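Local atomic coordinates of Exo beta-1,2-glucooligosaccharide sophorohydrolase (non-reducing end) (Parabacteroides distasonis ATCC 8503, PDB entry 5Z06), a protein that hydrolyses linear beta-1,2-glucan and beta-1,2-glucooligosaccharides of four or more units as an exo-acting glycosidase, releasing the disaccharide sophorose from the non-reducing end. Residues A47-N52 and Y173-E178; S88-L93 and W132-I137; H39-G44 and S53-Y58; Y8-N13 and I177-A182. All coordinates share one frame; numbering follows the deposited sequence.

Contact 1 of 4, residues A47-N52 and Y173-E178; sequences AFTPGN and YLDDIE. With CA (calcium ion), chain C.
Thr49 and Asp175 grip the calcium ion from the two sides of this contact, each through two oxygens. The carboxylate of Asp175 chelates it with OD1 at 2.5 Å and OD2 at 2.6 Å from the metal. The loop answers with Thr49 O and with Thr49 OG1, the latter 2.3 Å from the calcium; chi1 of 47° tucks the hydroxyl between the backbone N and the carbonyl carbon, on the same flank as its own carbonyl oxygen. Asn52 O adds a further ligand, 2.4 Å from the ion.

Hydrogen bonds form a second shell. Thr49 OG1 donates to Asp176 OD1 at 2.5 Å, while Thr49 N reaches Asp176 OD2 at 3.3 Å; both carboxylate oxygens use their syn lone pairs, so the group clasps one residue with its two ends. Asp175 OD2 also draws weak bonds from the amides of Phe48 and Thr49. Asp175 and Asp176 both point toward the loop, consistent with the left-handed backbone torsions of Asp176 (phi 51°, psi 51°), which break the usual strand alternation. A leucine in place of Asp176 would probably leave the Thr49 hydroxyl and amide without their acceptor and the hydroxyl less firmly set for the metal.

Packing is slight: Asp176 OD2 lies at the edge of the Phe48 ring, 3.2 Å from CD2, with the carboxylate nearly perpendicular to the ring.

With Glu12 O and Asn13 OD1 the ion has seven oxygen ligands from five residues, joining a loop, a strand and the N-terminal segment, an arrangement consistent with a structural calcium site in a beta-sandwich domain.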
loop_
_atom_site.group_PDB
_atom_site.type_symbol
_atom_site.label_atom_id
_atom_site.label_comp_id
_atom_site.label_asym_id
_atom_site.label_seq_id
_atom_site.Cartn_x
_atom_site.Cartn_y
_atom_site.Cartn_z
ATOM N N ALA A 47 1.773 23.867 12.727
ATOM C CA ALA A 47 1.295 22.542 13.000
ATOM C C ALA A 47 1.528 22.246 14.460
ATOM O O ALA A 47 2.566 22.650 15.033
ATOM C CB ALA A 47 2.044 21.518 12.153
ATOM N N PHE A 48 0.582 21.516 15.049
ATOM C CA PHE A 48 0.854 20.853 16.303
ATOM C C PHE A 48 1.693 19.590 16.070
ATOM O O PHE A 48 2.828 19.531 16.515
ATOM C CB PHE A 48 -0.410 20.518 17.084
ATOM C CG PHE A 48 -0.093 19.993 18.429
ATOM C CD1 PHE A 48 0.293 20.883 19.429
ATOM C CD2 PHE A 48 -0.027 18.623 18.670
ATOM C CE1 PHE A 48 0.676 20.423 20.668
ATOM C CE2 PHE A 48 0.350 18.159 19.910
ATOM C CZ PHE A 48 0.698 19.059 20.910
ATOM N N THR A 49 1.138 18.569 15.408
ATOM C CA THR A 49 1.986 17.477 14.897
ATOM C C THR A 49 2.636 17.991 13.631
ATOM O O THR A 49 1.935 18.272 12.659
ATOM C CB THR A 49 1.264 16.188 14.554
ATOM O OG1 THR A 49 0.113 16.483 13.774
ATOM C CG2 THR A 49 0.904 15.449 15.802
ATOM N N PRO A 50 3.969 18.133 13.655
ATOM C CA PRO A 50 4.651 18.677 12.531
ATOM C C PRO A 50 4.438 17.908 11.254
ATOM O O PRO A 50 4.057 16.710 11.228
ATOM C CB PRO A 50 6.119 18.594 12.927
ATOM C CG PRO A 50 6.162 17.515 13.927
ATOM C CD PRO A 50 4.926 17.759 14.709
ATOM N N GLY A 51 4.836 18.642 10.227
ATOM C CA GLY A 51 4.342 18.531 8.926
ATOM C C GLY A 51 3.455 19.765 8.876
ATOM O O GLY A 51 3.911 20.884 8.679
ATOM N N ASN A 52 2.166 19.550 9.092
ATOM C CA ASN A 52 1.206 20.516 8.664
ATOM C C ASN A 52 -0.092 20.431 9.423
ATOM O O ASN A 52 -0.329 19.523 10.233
ATOM C CB ASN A 52 1.007 20.400 7.146
ATOM C CG ASN A 52 0.628 19.003 6.710
ATOM O OD1 ASN A 52 -0.309 18.419 7.236
ATOM N ND2 ASN A 52 1.349 18.465 5.742
ATOM N N TYR A 173 -6.258 27.384 12.437
ATOM C CA TYR A 173 -5.644 26.170 12.012
ATOM C C TYR A 173 -6.164 25.024 12.855
ATOM O O TYR A 173 -6.332 25.157 14.060
ATOM C CB TYR A 173 -4.144 26.282 12.125
ATOM C CG TYR A 173 -3.611 27.469 11.393
ATOM C CD1 TYR A 173 -3.307 27.393 10.042
ATOM C CD2 TYR A 173 -3.425 28.686 12.042
ATOM C CE1 TYR A 173 -2.804 28.492 9.361
ATOM C CE2 TYR A 173 -2.923 29.786 11.367
ATOM C CZ TYR A 173 -2.613 29.681 10.034
ATOM O OH TYR A 173 -2.135 30.763 9.358
ATOM N N LEU A 174 -6.431 23.906 12.189
ATOM C CA LEU A 174 -6.929 22.699 12.823
ATOM C C LEU A 174 -5.925 21.606 12.535
ATOM O O LEU A 174 -5.518 21.406 11.390
ATOM C CB LEU A 174 -8.280 22.315 12.260
ATOM C CG LEU A 174 -9.287 23.461 12.194
ATOM C CD1 LEU A 174 -10.540 22.937 11.513
ATOM C CD2 LEU A 174 -9.614 24.008 13.577
ATOM N N ASP A 175 -5.512 20.932 13.593
ATOM C CA ASP A 175 -4.623 19.820 13.507
ATOM C C ASP A 175 -5.096 18.712 14.461
ATOM O O ASP A 175 -5.872 18.951 15.391
ATOM C CB ASP A 175 -3.207 20.286 13.866
ATOM C CG ASP A 175 -2.142 19.435 13.244
ATOM O OD1 ASP A 175 -2.473 18.510 12.486
ATOM O OD2 ASP A 175 -0.951 19.675 13.501
ATOM N N ASP A 176 -4.632 17.500 14.202
ATOM C CA ASP A 176 -4.840 16.360 15.085
ATOM C C ASP A 176 -6.287 16.146 15.479
ATOM O O ASP A 176 -6.623 15.999 16.656
ATOM C CB ASP A 176 -3.916 16.494 16.258
ATOM C CG ASP A 176 -2.511 16.688 15.807
ATOM O OD1 ASP A 176 -2.066 15.893 14.954
ATOM O OD2 ASP A 176 -1.876 17.654 16.244
ATOM N N ILE A 177 -7.118 16.129 14.445
ATOM C CA ILE A 177 -8.541 15.938 14.561
ATOM C C ILE A 177 -8.725 14.442 14.605
ATOM O O ILE A 177 -8.422 13.722 13.640
ATOM C CB ILE A 177 -9.298 16.511 13.372
ATOM C CG1 ILE A 177 -8.871 17.962 13.124
ATOM C CG2 ILE A 177 -10.789 16.415 13.630
ATOM C CD1 ILE A 177 -9.411 18.568 11.870
ATOM N N GLU A 178 -9.195 13.970 15.746
ATOM C CA GLU A 178 -9.261 12.549 16.005
ATOM C C GLU A 178 -10.233 12.225 17.126
ATOM O O GLU A 178 -10.526 13.073 17.997
ATOM C CB GLU A 178 -7.870 12.018 16.372
ATOM C CG GLU A 178 -7.255 12.664 17.596
ATOM C CD GLU A 178 -5.816 12.255 17.821
ATOM O OE1 GLU A 178 -5.335 11.270 17.207
ATOM O OE2 GLU A 178 -5.160 12.926 18.632
HETATM CA CA CA C . -0.200 17.805 11.866
#

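Contact 2 of 4, residues S88-L93 and W132-I137; sequences SMQVRL and WHPVSI
Met89 with Val135 and Val91 with His133 are the hydrogen-bonded pairs of two antiparallel strands. Each pair is closed by two backbone bonds; Met89 N lies 2.9 Å from Val135 O. The shortest of the four joins His133 N to Val91 O at 2.7 Å. Between them, Gln90 faces Pro134 in a non-hydrogen-bonded pair.

The main side-chain contact is a CH-pi interaction. Arg92 CB sits 3.6 Å from the centroid of the Trp132 six-membered ring, 12° off its normal. With CG anti to the backbone N (chi1 180°) and the chain extended, Arg92 runs on across the indole, CD lying 3.9 Å from Trp132 CE2; the guanidinium is inclined to the ring rather than stacked on it. The indole edge meets the backbone of Gln90 and Val91, and Gln90 CB is 3.6 Å from Trp132 CE3. An alanine at Trp132 would probably open a gap beside Gln90 and leave Arg92 CB and CD without the indole face they lie on.

Apolar contacts occupy the other face, where Val91 CG2 meets Val135 CG2 at 3.5 Å and Met89 CE lies alongside Val135 CG1.

That face turns to strand 104-109, Ile105 touching Met89. Along its other edge strand 86-93 bonds to strand 169-180, whose Tyr173 packs on Trp132 and Arg92.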
loop_
_atom_site.group_PDB
_atom_site.type_symbol
_atom_site.label_atom_id
_atom_site.label_comp_id
_atom_site.label_asym_id
_atom_site.label_seq_id
_atom_site.Cartn_x
_atom_site.Cartn_y
_atom_site.Cartn_z
ATOM N N SER A 88 -11.138 14.973 19.825
ATOM C CA SER A 88 -10.031 15.839 20.169
ATOM C C SER A 88 -9.475 16.530 18.916
ATOM O O SER A 88 -9.373 15.919 17.860
ATOM C CB SER A 88 -8.954 15.047 20.866
ATOM O OG SER A 88 -7.750 15.776 20.932
ATOM N N MET A 89 -9.165 17.820 19.038
ATOM C CA MET A 89 -8.448 18.571 18.015
ATOM C C MET A 89 -7.406 19.465 18.662
ATOM O O MET A 89 -7.404 19.683 19.878
ATOM C CB MET A 89 -9.381 19.483 17.237
ATOM C CG MET A 89 -10.787 18.974 17.070
ATOM S SD MET A 89 -11.648 20.037 15.920
ATOM C CE MET A 89 -11.930 21.464 16.948
ATOM N N GLN A 90 -6.541 20.002 17.821
ATOM C CA GLN A 90 -5.662 21.081 18.195
ATOM C C GLN A 90 -6.137 22.253 17.347
ATOM O O GLN A 90 -6.298 22.106 16.131
ATOM C CB GLN A 90 -4.216 20.721 17.900
ATOM C CG GLN A 90 -3.667 19.636 18.810
ATOM C CD GLN A 90 -3.245 20.133 20.175
ATOM O OE1 GLN A 90 -3.245 21.332 20.461
ATOM N NE2 GLN A 90 -2.860 19.206 21.028
ATOM N N VAL A 91 -6.389 23.397 17.995
ATOM C CA VAL A 91 -6.971 24.569 17.348
ATOM C C VAL A 91 -6.062 25.746 17.639
ATOM O O VAL A 91 -5.659 25.973 18.772
ATOM C CB VAL A 91 -8.389 24.851 17.845
ATOM C CG1 VAL A 91 -9.062 25.958 17.046
ATOM C CG2 VAL A 91 -9.233 23.601 17.737
ATOM N N ARG A 92 -5.718 26.481 16.595
ATOM C CA ARG A 92 -4.865 27.636 16.729
ATOM C C ARG A 92 -5.524 28.784 15.989
ATOM O O ARG A 92 -5.986 28.625 14.861
ATOM C CB ARG A 92 -3.499 27.341 16.151
ATOM C CG ARG A 92 -2.503 28.479 16.241
ATOM C CD ARG A 92 -1.396 28.251 15.243
ATOM N NE ARG A 92 -0.366 29.275 15.283
ATOM C CZ ARG A 92 0.767 29.202 15.968
ATOM N NH1 ARG A 92 1.046 28.151 16.735
ATOM N NH2 ARG A 92 1.630 30.203 15.882
ATOM N N LEU A 93 -5.577 29.936 16.643
ATOM C CA LEU A 93 -6.184 31.113 16.065
ATOM C C LEU A 93 -5.051 31.994 15.595
ATOM O O LEU A 93 -4.081 32.212 16.319
ATOM C CB LEU A 93 -7.030 31.816 17.097
ATOM C CG LEU A 93 -8.420 31.243 17.317
ATOM C CD1 LEU A 93 -8.438 29.749 17.621
ATOM C CD2 LEU A 93 -9.025 32.021 18.466
ATOM N N TRP A 132 -1.347 26.613 20.064
ATOM C CA TRP A 132 -2.207 25.460 19.857
ATOM C C TRP A 132 -2.988 25.207 21.115
ATOM O O TRP A 132 -2.410 25.103 22.176
ATOM C CB TRP A 132 -1.379 24.227 19.471
ATOM C CG TRP A 132 -0.862 24.374 18.088
ATOM C CD1 TRP A 132 0.391 24.752 17.712
ATOM C CD2 TRP A 132 -1.612 24.215 16.889
ATOM N NE1 TRP A 132 0.473 24.807 16.343
ATOM C CE2 TRP A 132 -0.745 24.481 15.815
ATOM C CE3 TRP A 132 -2.932 23.853 16.614
ATOM C CZ2 TRP A 132 -1.156 24.399 14.490
ATOM C CZ3 TRP A 132 -3.339 23.771 15.288
ATOM C CH2 TRP A 132 -2.448 24.036 14.247
ATOM N N HIS A 133 -4.306 25.134 20.971
ATOM C CA HIS A 133 -5.230 24.859 22.062
ATOM C C HIS A 133 -5.802 23.469 21.923
ATOM O O HIS A 133 -6.481 23.183 20.933
ATOM C CB HIS A 133 -6.379 25.857 22.039
ATOM C CG HIS A 133 -5.931 27.257 22.262
ATOM N ND1 HIS A 133 -5.187 27.620 23.362
ATOM C CD2 HIS A 133 -6.074 28.373 21.511
ATOM C CE1 HIS A 133 -4.914 28.909 23.294
ATOM N NE2 HIS A 133 -5.435 29.388 22.177
ATOM N N PRO A 134 -5.516 22.587 22.898
ATOM C CA PRO A 134 -6.237 21.317 22.842
ATOM C C PRO A 134 -7.725 21.548 23.038
ATOM O O PRO A 134 -8.116 22.344 23.875
ATOM C CB PRO A 134 -5.618 20.480 23.983
ATOM C CG PRO A 134 -4.696 21.380 24.707
ATOM C CD PRO A 134 -4.357 22.524 23.799
ATOM N N VAL A 135 -8.530 20.902 22.213
ATOM C CA VAL A 135 -9.966 20.912 22.342
ATOM C C VAL A 135 -10.410 19.463 22.457
ATOM O O VAL A 135 -9.922 18.618 21.717
ATOM C CB VAL A 135 -10.607 21.559 21.111
ATOM C CG1 VAL A 135 -12.119 21.394 21.106
ATOM C CG2 VAL A 135 -10.242 23.028 21.063
ATOM N N SER A 136 -11.315 19.191 23.401
ATOM C CA SER A 136 -11.977 17.887 23.539
ATOM C C SER A 136 -13.460 18.124 23.584
ATOM O O SER A 136 -13.956 18.841 24.448
ATOM C CB SER A 136 -11.568 17.174 24.819
ATOM O OG SER A 136 -10.203 16.832 24.793
ATOM N N ILE A 137 -14.172 17.533 22.648
ATOM C CA ILE A 137 -15.606 17.627 22.618
ATOM C C ILE A 137 -16.054 16.224 22.945
ATOM O O ILE A 137 -15.768 15.304 22.172
ATOM C CB ILE A 137 -16.134 18.051 21.242
ATOM C CG1 ILE A 137 -15.518 19.387 20.835
ATOM C CG2 ILE A 137 -17.658 18.132 21.266
ATOM C CD1 ILE A 137 -15.628 19.705 19.366
#

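Contact 3 of 4, residues H39-G44 and S53-Y58; sequences HLPVAG and SLELTY
Val42 and Leu54 form a non-hydrogen-bonded antiparallel pair, followed by the hydrogen-bonded pair of Ala43 and Ser53. Ala43 N donates to Ser53 O at 2.7 Å and Ser53 N returns a bond to Ala43 O at 2.9 Å. On the other side of the Val42-Leu54 pair, Glu55 N reaches Pro41 O in an almost straight bond of 2.9 Å (177° at the hydrogen).

The side chains divide between two faces. On one, Leu40 spreads its methyls over two leucines: CD1 is 4.2 Å from Leu54 CD1, the two side chains crossing at about a right angle, and CD2 is 3.8 Å from Leu56 CD1. On the other, Glu55 extends from a CG anti to the backbone N (chi1 -166°) and passes beside the proline ring, OE1 3.5 Å from Pro41 CB. The buried carboxylate is held at both oxygens: OE1 makes a salt bridge with Lys34, and OE2 accepts a bond from Thr57 OG1 at 2.5 Å. Ala43 CB rests near Ser53 OG, which is bonded to Val46 O.

The two segments are the arms of a beta hairpin. Strand 53-59 pairs onward with strand 169-180, while Leu40, Leu54 and Leu56 pack against strand 65-71 of the five-stranded sheet.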
loop_
_atom_site.group_PDB
_atom_site.type_symbol
_atom_site.label_atom_id
_atom_site.label_comp_id
_atom_site.label_asym_id
_atom_site.label_seq_id
_atom_site.Cartn_x
_atom_site.Cartn_y
_atom_site.Cartn_z
ATOM N N HIS A 39 -11.211 21.963 -1.434
ATOM C CA HIS A 39 -10.501 21.258 -0.391
ATOM C C HIS A 39 -9.912 22.346 0.477
ATOM O O HIS A 39 -9.654 23.464 0.008
ATOM C CB HIS A 39 -9.370 20.396 -0.938
ATOM C CG HIS A 39 -9.820 19.283 -1.837
ATOM N ND1 HIS A 39 -10.630 18.253 -1.410
ATOM C CD2 HIS A 39 -9.539 19.022 -3.136
ATOM C CE1 HIS A 39 -10.851 17.423 -2.415
ATOM N NE2 HIS A 39 -10.200 17.866 -3.472
ATOM N N LEU A 40 -9.696 21.998 1.733
ATOM C CA LEU A 40 -9.087 22.873 2.686
ATOM C C LEU A 40 -7.636 23.031 2.361
ATOM O O LEU A 40 -7.020 22.074 1.906
ATOM C CB LEU A 40 -9.213 22.320 4.097
ATOM C CG LEU A 40 -10.585 22.510 4.701
ATOM C CD1 LEU A 40 -10.634 21.816 6.049
ATOM C CD2 LEU A 40 -10.898 23.993 4.866
ATOM N N PRO A 41 -7.080 24.233 2.588
ATOM C CA PRO A 41 -5.647 24.375 2.405
ATOM C C PRO A 41 -4.886 23.675 3.491
ATOM O O PRO A 41 -5.382 23.510 4.603
ATOM C CB PRO A 41 -5.419 25.891 2.466
ATOM C CG PRO A 41 -6.748 26.491 2.223
ATOM C CD PRO A 41 -7.724 25.527 2.824
ATOM N N VAL A 42 -3.684 23.254 3.162
ATOM C CA VAL A 42 -2.798 22.656 4.123
ATOM C C VAL A 42 -1.798 23.728 4.470
ATOM O O VAL A 42 -1.059 24.196 3.607
ATOM C CB VAL A 42 -2.072 21.448 3.532
ATOM C CG1 VAL A 42 -0.996 20.947 4.481
ATOM C CG2 VAL A 42 -3.072 20.341 3.265
ATOM N N ALA A 43 -1.755 24.093 5.736
ATOM C CA ALA A 43 -0.761 25.029 6.210
ATOM C C ALA A 43 0.472 24.237 6.611
ATOM O O ALA A 43 0.416 23.414 7.546
ATOM C CB ALA A 43 -1.290 25.797 7.394
ATOM N N GLY A 44 1.579 24.509 5.922
ATOM C CA GLY A 44 2.846 23.862 6.187
ATOM C C GLY A 44 3.714 24.601 7.176
ATOM O O GLY A 44 4.692 24.039 7.642
ATOM N N SER A 53 -0.927 21.412 9.152
ATOM C CA SER A 53 -2.250 21.477 9.704
ATOM C C SER A 53 -3.168 21.929 8.601
ATOM O O SER A 53 -2.713 22.269 7.506
ATOM C CB SER A 53 -2.268 22.474 10.852
ATOM O OG SER A 53 -1.910 23.764 10.396
ATOM N N LEU A 54 -4.457 21.931 8.902
ATOM C CA LEU A 54 -5.452 22.395 7.982
ATOM C C LEU A 54 -5.765 23.840 8.277
ATOM O O LEU A 54 -5.928 24.236 9.443
ATOM C CB LEU A 54 -6.712 21.549 8.085
ATOM C CG LEU A 54 -6.538 20.100 7.643
ATOM C CD1 LEU A 54 -7.813 19.336 7.915
ATOM C CD2 LEU A 54 -6.242 20.042 6.161
ATOM N N GLU A 55 -5.852 24.622 7.206
ATOM C CA GLU A 55 -6.130 26.026 7.315
ATOM C C GLU A 55 -7.609 26.208 7.145
ATOM O O GLU A 55 -8.188 25.775 6.161
ATOM C CB GLU A 55 -5.396 26.828 6.246
ATOM C CG GLU A 55 -5.401 28.317 6.550
ATOM C CD GLU A 55 -5.070 29.181 5.359
ATOM O OE1 GLU A 55 -4.426 28.680 4.422
ATOM O OE2 GLU A 55 -5.475 30.368 5.356
ATOM N N LEU A 56 -8.213 26.872 8.112
ATOM C CA LEU A 56 -9.612 27.178 8.034
ATOM C C LEU A 56 -9.735 28.701 8.031
ATOM O O LEU A 56 -9.778 29.334 9.088
ATOM C CB LEU A 56 -10.354 26.515 9.202
ATOM C CG LEU A 56 -11.865 26.507 9.008
ATOM C CD1 LEU A 56 -12.268 25.383 8.069
ATOM C CD2 LEU A 56 -12.594 26.364 10.338
ATOM N N THR A 57 -9.741 29.278 6.834
ATOM C CA THR A 57 -9.824 30.733 6.675
ATOM C C THR A 57 -11.161 31.019 6.056
ATOM O O THR A 57 -11.488 30.504 4.980
ATOM C CB THR A 57 -8.659 31.306 5.865
ATOM O OG1 THR A 57 -7.478 31.203 6.659
ATOM C CG2 THR A 57 -8.875 32.781 5.493
ATOM N N TYR A 58 -11.949 31.818 6.767
ATOM C CA TYR A 58 -13.329 32.045 6.389
ATOM C C TYR A 58 -13.818 33.443 6.701
ATOM O O TYR A 58 -13.266 34.139 7.544
ATOM C CB TYR A 58 -14.244 31.025 7.081
ATOM C CG TYR A 58 -14.184 31.095 8.585
ATOM C CD1 TYR A 58 -13.203 30.390 9.296
ATOM C CD2 TYR A 58 -15.080 31.901 9.306
ATOM C CE1 TYR A 58 -13.137 30.452 10.684
ATOM C CE2 TYR A 58 -15.021 31.981 10.706
ATOM C CZ TYR A 58 -14.047 31.270 11.386
ATOM O OH TYR A 58 -13.962 31.346 12.757
#

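Contact 4 of 4, residues Y8-N13 and I177-A182; sequences YVFFEN and IELLPA. With CA (calcium ion), chain C.
Tyr8 begins the pairing, its carbonyl O accepting a nearly linear bond from Leu179 N at 2.8 Å. Its ring lies alongside Leu179, CD2 being 3.7 Å from Leu179 CD1, while the hydroxyl is bonded to Leu155 O. Val9 faces Glu178 in a non-hydrogen-bonded pair; its CG2 touches the carboxylate at OE1, 3.7 Å away, and Glu178 OE2 has a salt bridge with Lys218. At Phe10 the register slips by one residue in a classic beta bulge. Phe10 N and Phe11 N both donate to Ile177 O, at 2.7 Å and 2.9 Å. The chain turns a corner here, and with CG anti to its carbonyl carbon (chi1 -65°) the Phe10 ring brings its CE2 edge to Leu179 CD2, 3.8 Å away, as its CB meets Ile177 CG2. Phe11 O closes the bulge with a weak bond from Ile177 N, Phe11 CB touches Ile177 CD1, and Asn13 N lies over the centre of the Phe11 ring. Beyond it, Glu12 O and Asn13 OD1 bind the calcium ion, at 2.3 Å and 2.5 Å.

Strand 9-11 thus pairs with the far end of strand 169-180, which also bonds to strand 86-93; Phe10 and Ile177 pack on Leu87 and on Val158 and Ile70 of the five-stranded sheet.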
loop_
_atom_site.group_PDB
_atom_site.type_symbol
_atom_site.label_atom_id
_atom_site.label_comp_id
_atom_site.label_asym_id
_atom_site.label_seq_id
_atom_site.Cartn_x
_atom_site.Cartn_y
_atom_site.Cartn_z
ATOM N N TYR A 8 -9.164 6.531 15.529
ATOM C CA TYR A 8 -9.947 6.968 14.381
ATOM C C TYR A 8 -9.694 8.461 14.161
ATOM O O TYR A 8 -10.285 9.344 14.820
ATOM C CB TYR A 8 -11.392 6.678 14.643
ATOM C CG TYR A 8 -12.288 6.830 13.464
ATOM C CD1 TYR A 8 -12.565 5.747 12.643
ATOM C CD2 TYR A 8 -12.914 8.038 13.192
ATOM C CE1 TYR A 8 -13.432 5.872 11.583
ATOM C CE2 TYR A 8 -13.775 8.166 12.119
ATOM C CZ TYR A 8 -14.026 7.084 11.321
ATOM O OH TYR A 8 -14.886 7.203 10.265
ATOM N N VAL A 9 -8.773 8.724 13.237
ATOM C CA VAL A 9 -8.219 10.051 13.003
ATOM C C VAL A 9 -8.870 10.660 11.774
ATOM O O VAL A 9 -8.934 10.022 10.744
ATOM C CB VAL A 9 -6.693 9.949 12.800
ATOM C CG1 VAL A 9 -6.067 11.285 12.417
ATOM C CG2 VAL A 9 -6.040 9.414 14.062
ATOM N N PHE A 10 -9.336 11.898 11.885
ATOM C CA PHE A 10 -9.816 12.655 10.737
ATOM C C PHE A 10 -8.686 13.423 10.068
ATOM O O PHE A 10 -8.689 13.609 8.861
ATOM C CB PHE A 10 -10.901 13.627 11.163
ATOM C CG PHE A 10 -12.124 12.953 11.657
ATOM C CD1 PHE A 10 -13.071 12.491 10.765
ATOM C CD2 PHE A 10 -12.325 12.755 13.021
ATOM C CE1 PHE A 10 -14.212 11.848 11.213
ATOM C CE2 PHE A 10 -13.475 12.120 13.479
ATOM C CZ PHE A 10 -14.419 11.671 12.577
ATOM N N PHE A 11 -7.747 13.921 10.863
ATOM C CA PHE A 11 -6.578 14.552 10.311
ATOM C C PHE A 11 -5.433 14.526 11.290
ATOM O O PHE A 11 -5.595 14.925 12.441
ATOM C CB PHE A 11 -6.884 15.996 9.959
ATOM C CG PHE A 11 -5.733 16.697 9.340
ATOM C CD1 PHE A 11 -5.497 16.573 7.986
ATOM C CD2 PHE A 11 -4.869 17.458 10.109
ATOM C CE1 PHE A 11 -4.428 17.202 7.401
ATOM C CE2 PHE A 11 -3.787 18.089 9.523
ATOM C CZ PHE A 11 -3.565 17.965 8.169
ATOM N N GLU A 12 -4.286 14.060 10.832
ATOM C CA GLU A 12 -3.029 14.244 11.536
ATOM C C GLU A 12 -2.095 15.125 10.715
ATOM O O GLU A 12 -1.580 16.127 11.208
ATOM C CB GLU A 12 -2.376 12.904 11.783
ATOM C CG GLU A 12 -1.050 13.010 12.511
ATOM C CD GLU A 12 -0.609 11.674 13.050
ATOM O OE1 GLU A 12 -0.325 10.768 12.235
ATOM O OE2 GLU A 12 -0.578 11.536 14.286
ATOM N N ASN A 13 -1.864 14.719 9.475
ATOM C CA ASN A 13 -0.969 15.414 8.544
ATOM C C ASN A 13 -1.417 15.108 7.135
ATOM O O ASN A 13 -1.900 14.022 6.859
ATOM C CB ASN A 13 0.484 14.932 8.722
ATOM C CG ASN A 13 1.190 15.607 9.883
ATOM O OD1 ASN A 13 1.108 16.819 10.040
ATOM N ND2 ASN A 13 1.902 14.832 10.692
ATOM N N ILE A 177 -7.118 16.129 14.445
ATOM C CA ILE A 177 -8.541 15.938 14.561
ATOM C C ILE A 177 -8.725 14.442 14.605
ATOM O O ILE A 177 -8.422 13.722 13.640
ATOM C CB ILE A 177 -9.298 16.511 13.372
ATOM C CG1 ILE A 177 -8.871 17.962 13.124
ATOM C CG2 ILE A 177 -10.789 16.415 13.630
ATOM C CD1 ILE A 177 -9.411 18.568 11.870
ATOM N N GLU A 178 -9.195 13.970 15.746
ATOM C CA GLU A 178 -9.261 12.549 16.005
ATOM C C GLU A 178 -10.233 12.225 17.126
ATOM O O GLU A 178 -10.526 13.073 17.997
ATOM C CB GLU A 178 -7.870 12.018 16.372
ATOM C CG GLU A 178 -7.255 12.664 17.596
ATOM C CD GLU A 178 -5.816 12.255 17.821
ATOM O OE1 GLU A 178 -5.335 11.270 17.207
ATOM O OE2 GLU A 178 -5.160 12.926 18.632
ATOM N N LEU A 179 -10.710 10.985 17.091
ATOM C CA LEU A 179 -11.483 10.430 18.170
ATOM C C LEU A 179 -10.523 9.749 19.123
ATOM O O LEU A 179 -9.636 9.015 18.684
ATOM C CB LEU A 179 -12.514 9.451 17.640
ATOM C CG LEU A 179 -13.499 9.987 16.617
ATOM C CD1 LEU A 179 -14.557 8.947 16.334
ATOM C CD2 LEU A 179 -14.131 11.283 17.080
ATOM N N LEU A 180 -10.690 10.019 20.415
ATOM C CA LEU A 180 -9.851 9.461 21.474
ATOM C C LEU A 180 -10.742 8.867 22.550
ATOM O O LEU A 180 -11.901 9.262 22.675
ATOM C CB LEU A 180 -8.987 10.535 22.113
ATOM C CG LEU A 180 -7.863 11.123 21.268
ATOM C CD1 LEU A 180 -7.203 12.293 21.985
ATOM C CD2 LEU A 180 -6.812 10.071 20.951
ATOM N N PRO A 181 -10.204 7.915 23.330
ATOM C CA PRO A 181 -11.014 7.347 24.391
ATOM C C PRO A 181 -11.097 8.317 25.570
ATOM O O PRO A 181 -10.258 9.200 25.692
ATOM C CB PRO A 181 -10.269 6.060 24.752
ATOM C CG PRO A 181 -8.866 6.319 24.371
ATOM C CD PRO A 181 -8.889 7.262 23.220
ATOM N N ALA A 182 -12.125 8.160 26.404
ATOM C CA ALA A 182 -12.287 8.984 27.608
ATOM C C ALA A 182 -11.067 8.853 28.504
ATOM O O ALA A 182 -10.497 9.840 28.948
ATOM C CB ALA A 182 -13.530 8.562 28.362
HETATM CA CA CA C . -0.200 17.805 11.866
#

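In the fold
Strand 169-180 runs through the set: contacts 1 and 4 lie on it and share Ile177 and Glu178, while the strands of contacts 2 and 3 pair with it through Gln90-Asp175 and Leu54-Leu174. Contacts 1, 3 and 4 are buried; contact 2 is partly buried, with Pro134 and Ser136 exposed. Contact 1 is almost wholly polar and, with contact 4, supplies all seven protein oxygens bound to the calcium. Contacts 2, 3 and 4 combine antiparallel backbone pairing with an apolar face, the pairing of contact 4 being interrupted by a bulge; contact 3 also buries the Glu55 carboxylate. The loop between the two segments of contact 3 carries Thr49 and Asn52 to the metal. Trp132 of contact 2 touches both Phe48 and Ser53.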